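Phthiocerol/phthiodiolone dimycocerosyl transferase (PDB 1Q9J) probably catalyses the transfer of mycocerosyl groups from mycocerosic acid synthase onto phthiocerol, phthiodiolone and phenolphthiocerol, the last step in making dimycocerosate lipids. Local coordinates at residues D44-L47 with E48-V52. Residues are numbered along the deposited sequence; the frame is centred on the assembly and turned at random.
Sequences DALL and ETHPV
T49 and A45 show how helical bonding weakens and shifts near the C-terminal end of a helix, the i to i+4 bonds becoming mixed with i to i+3 bonds over residues 48-50. E48 N still bonds to D44 O at 3.1 Å, and reaches A45 O only weakly. One residue later the balance shifts: T49 N bonds weakly to A45 O but lies 2.7 Å from L46 O, an i to i+3 bond in which the donor stands well above the carbonyl plane. H50 N then makes weak bonds to both L46 O and L47 O. At P51, which has no amide hydrogen to offer, the series stops; its CA instead gives a CH···O contact to L47 O at 3.4 Å.

One side chain joins in at the carbonyl of A45. With OG1 anti to its own carbonyl carbon (chi1 -58°), T49 turns its hydroxyl back along the helix and donates to A45 O at 3.2 Å, so that A45 O takes this bond as well as the two weak amide ones. E48, extended beyond CG, merely lies alongside, its CG 3.4 Å from D44 O.

Nonpolar and ring contacts are looser. L46 CG comes 4.2 Å from H50 CD2, the two side chains slanting across each other, while T49 CG2 covers one face of the imidazole near its rim.

Beyond this last part of helix 36-49 the chain runs on toward strand 55-59. Helix 129-148 packs alongside: R142 meets A45 and T49, L135 touches H50, and E138 both touches L46 and accepts a hydrogen bond through OE1 from H50 NE2, tying the residue after the last turn to helix 129-148.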
ATOM      1  N   ASP A  44       3.234 -21.959   6.716  1.00 58.76           N
ATOM      2  CA  ASP A  44       3.111 -23.063   5.754  1.00 59.66           C
ATOM      3  C   ASP A  44       1.656 -23.254   5.320  1.00 59.32           C
ATOM      4  O   ASP A  44       1.381 -23.530   4.146  1.00 60.49           O
ATOM      5  CB  ASP A  44       3.626 -24.390   6.342  1.00 61.28           C
ATOM      6  CG  ASP A  44       5.145 -24.428   6.480  1.00 59.33           C
ATOM      7  OD1 ASP A  44       5.858 -24.040   5.523  1.00 62.38           O
ATOM      8  OD2 ASP A  44       5.628 -24.880   7.531  1.00 57.24           O
ATOM      9  N   ALA A  45       0.730 -23.130   6.275  1.00 58.03           N
ATOM     10  CA  ALA A  45      -0.712 -23.292   6.006  1.00 57.21           C
ATOM     11  C   ALA A  45      -1.185 -22.183   5.063  1.00 57.31           C
ATOM     12  O   ALA A  45      -1.930 -22.430   4.113  1.00 54.12           O
ATOM     13  CB  ALA A  45      -1.503 -23.240   7.318  1.00 53.16           C
ATOM     14  N   LEU A  46      -0.732 -20.964   5.345  1.00 57.01           N
ATOM     15  CA  LEU A  46      -1.061 -19.812   4.532  1.00 56.57           C
ATOM     16  C   LEU A  46      -0.605 -20.088   3.099  1.00 57.84           C
ATOM     17  O   LEU A  46      -1.392 -19.994   2.154  1.00 60.11           O
ATOM     18  CB  LEU A  46      -0.344 -18.578   5.071  1.00 55.96           C
ATOM     19  CG  LEU A  46      -0.553 -17.251   4.332  1.00 56.23           C
ATOM     20  CD1 LEU A  46      -1.647 -16.440   5.039  1.00 55.51           C
ATOM     21  CD2 LEU A  46       0.754 -16.466   4.316  1.00 47.68           C
ATOM     22  N   LEU A  47       0.665 -20.438   2.934  1.00 56.59           N
ATOM     23  CA  LEU A  47       1.188 -20.720   1.609  1.00 55.11           C
ATOM     24  C   LEU A  47       0.389 -21.762   0.859  1.00 57.81           C
ATOM     25  O   LEU A  47       0.306 -21.715  -0.361  1.00 57.34           O
ATOM     26  CB  LEU A  47       2.635 -21.180   1.684  1.00 52.10           C
ATOM     27  CG  LEU A  47       3.607 -20.100   1.208  1.00 54.45           C
ATOM     28  CD1 LEU A  47       5.027 -20.559   1.456  1.00 57.29           C
ATOM     29  CD2 LEU A  47       3.374 -19.814  -0.268  1.00 53.52           C
ATOM     30  N   GLU A  48      -0.200 -22.709   1.572  1.00 59.95           N
ATOM     31  CA  GLU A  48      -0.970 -23.720   0.881  1.00 60.26           C
ATOM     32  C   GLU A  48      -2.298 -23.165   0.423  1.00 60.56           C
ATOM     33  O   GLU A  48      -2.933 -23.719  -0.470  1.00 60.67           O
ATOM     34  CB  GLU A  48      -1.183 -24.918   1.781  1.00 64.57           C
ATOM     35  CG  GLU A  48       0.055 -25.760   1.921  1.00 72.30           C
ATOM     36  CD  GLU A  48      -0.104 -26.821   2.975  1.00 76.94           C
ATOM     37  OE1 GLU A  48      -0.192 -26.458   4.168  1.00 78.75           O
ATOM     38  OE2 GLU A  48      -0.156 -28.012   2.611  1.00 80.89           O
ATOM     39  N   THR A  49      -2.717 -22.062   1.027  1.00 57.20           N
ATOM     40  CA  THR A  49      -3.976 -21.465   0.640  1.00 53.15           C
ATOM     41  C   THR A  49      -3.782 -20.531  -0.534  1.00 53.50           C
ATOM     42  O   THR A  49      -4.722 -20.231  -1.263  1.00 57.18           O
ATOM     43  CB  THR A  49      -4.586 -20.665   1.778  1.00 50.07           C
ATOM     44  OG1 THR A  49      -4.767 -21.513   2.918  1.00 46.10           O
ATOM     45  CG2 THR A  49      -5.916 -20.105   1.349  1.00 51.60           C
ATOM     46  N   HIS A  50      -2.547 -20.088  -0.713  1.00 51.10           N
ATOM     47  CA  HIS A  50      -2.210 -19.168  -1.784  1.00 48.91           C
ATOM     48  C   HIS A  50      -0.968 -19.685  -2.487  1.00 47.97           C
ATOM     49  O   HIS A  50       0.067 -19.027  -2.507  1.00 51.47           O
ATOM     50  CB  HIS A  50      -1.949 -17.797  -1.175  1.00 47.72           C
ATOM     51  CG  HIS A  50      -3.057 -17.330  -0.286  1.00 45.08           C
ATOM     52  ND1 HIS A  50      -4.337 -17.124  -0.750  1.00 42.42           N
ATOM     53  CD2 HIS A  50      -3.092 -17.072   1.043  1.00 45.83           C
ATOM     54  CE1 HIS A  50      -5.114 -16.760   0.254  1.00 38.22           C
ATOM     55  NE2 HIS A  50      -4.385 -16.720   1.353  1.00 45.59           N
ATOM     56  N   PRO A  51      -1.062 -20.871  -3.097  1.00 49.75           N
ATOM     57  CA  PRO A  51       0.103 -21.432  -3.778  1.00 49.21           C
ATOM     58  C   PRO A  51       0.793 -20.589  -4.843  1.00 47.10           C
ATOM     59  O   PRO A  51       1.849 -20.970  -5.338  1.00 50.60           O
ATOM     60  CB  PRO A  51      -0.423 -22.768  -4.313  1.00 45.33           C
ATOM     61  CG  PRO A  51      -1.868 -22.516  -4.511  1.00 40.95           C
ATOM     62  CD  PRO A  51      -2.235 -21.746  -3.269  1.00 47.76           C
ATOM     63  N   VAL A  52       0.228 -19.440  -5.187  1.00 42.96           N
ATOM     64  CA  VAL A  52       0.866 -18.601  -6.203  1.00 42.77           C
ATOM     65  C   VAL A  52       2.125 -17.956  -5.600  1.00 40.67           C
ATOM     66  O   VAL A  52       3.144 -17.795  -6.275  1.00 36.86           O
ATOM     67  CB  VAL A  52      -0.065 -17.478  -6.684  1.00 42.76           C
ATOM     68  CG1 VAL A  52       0.413 -16.948  -8.016  1.00 39.32           C
ATOM     69  CG2 VAL A  52      -1.453 -17.994  -6.816  1.00 51.94           C
TER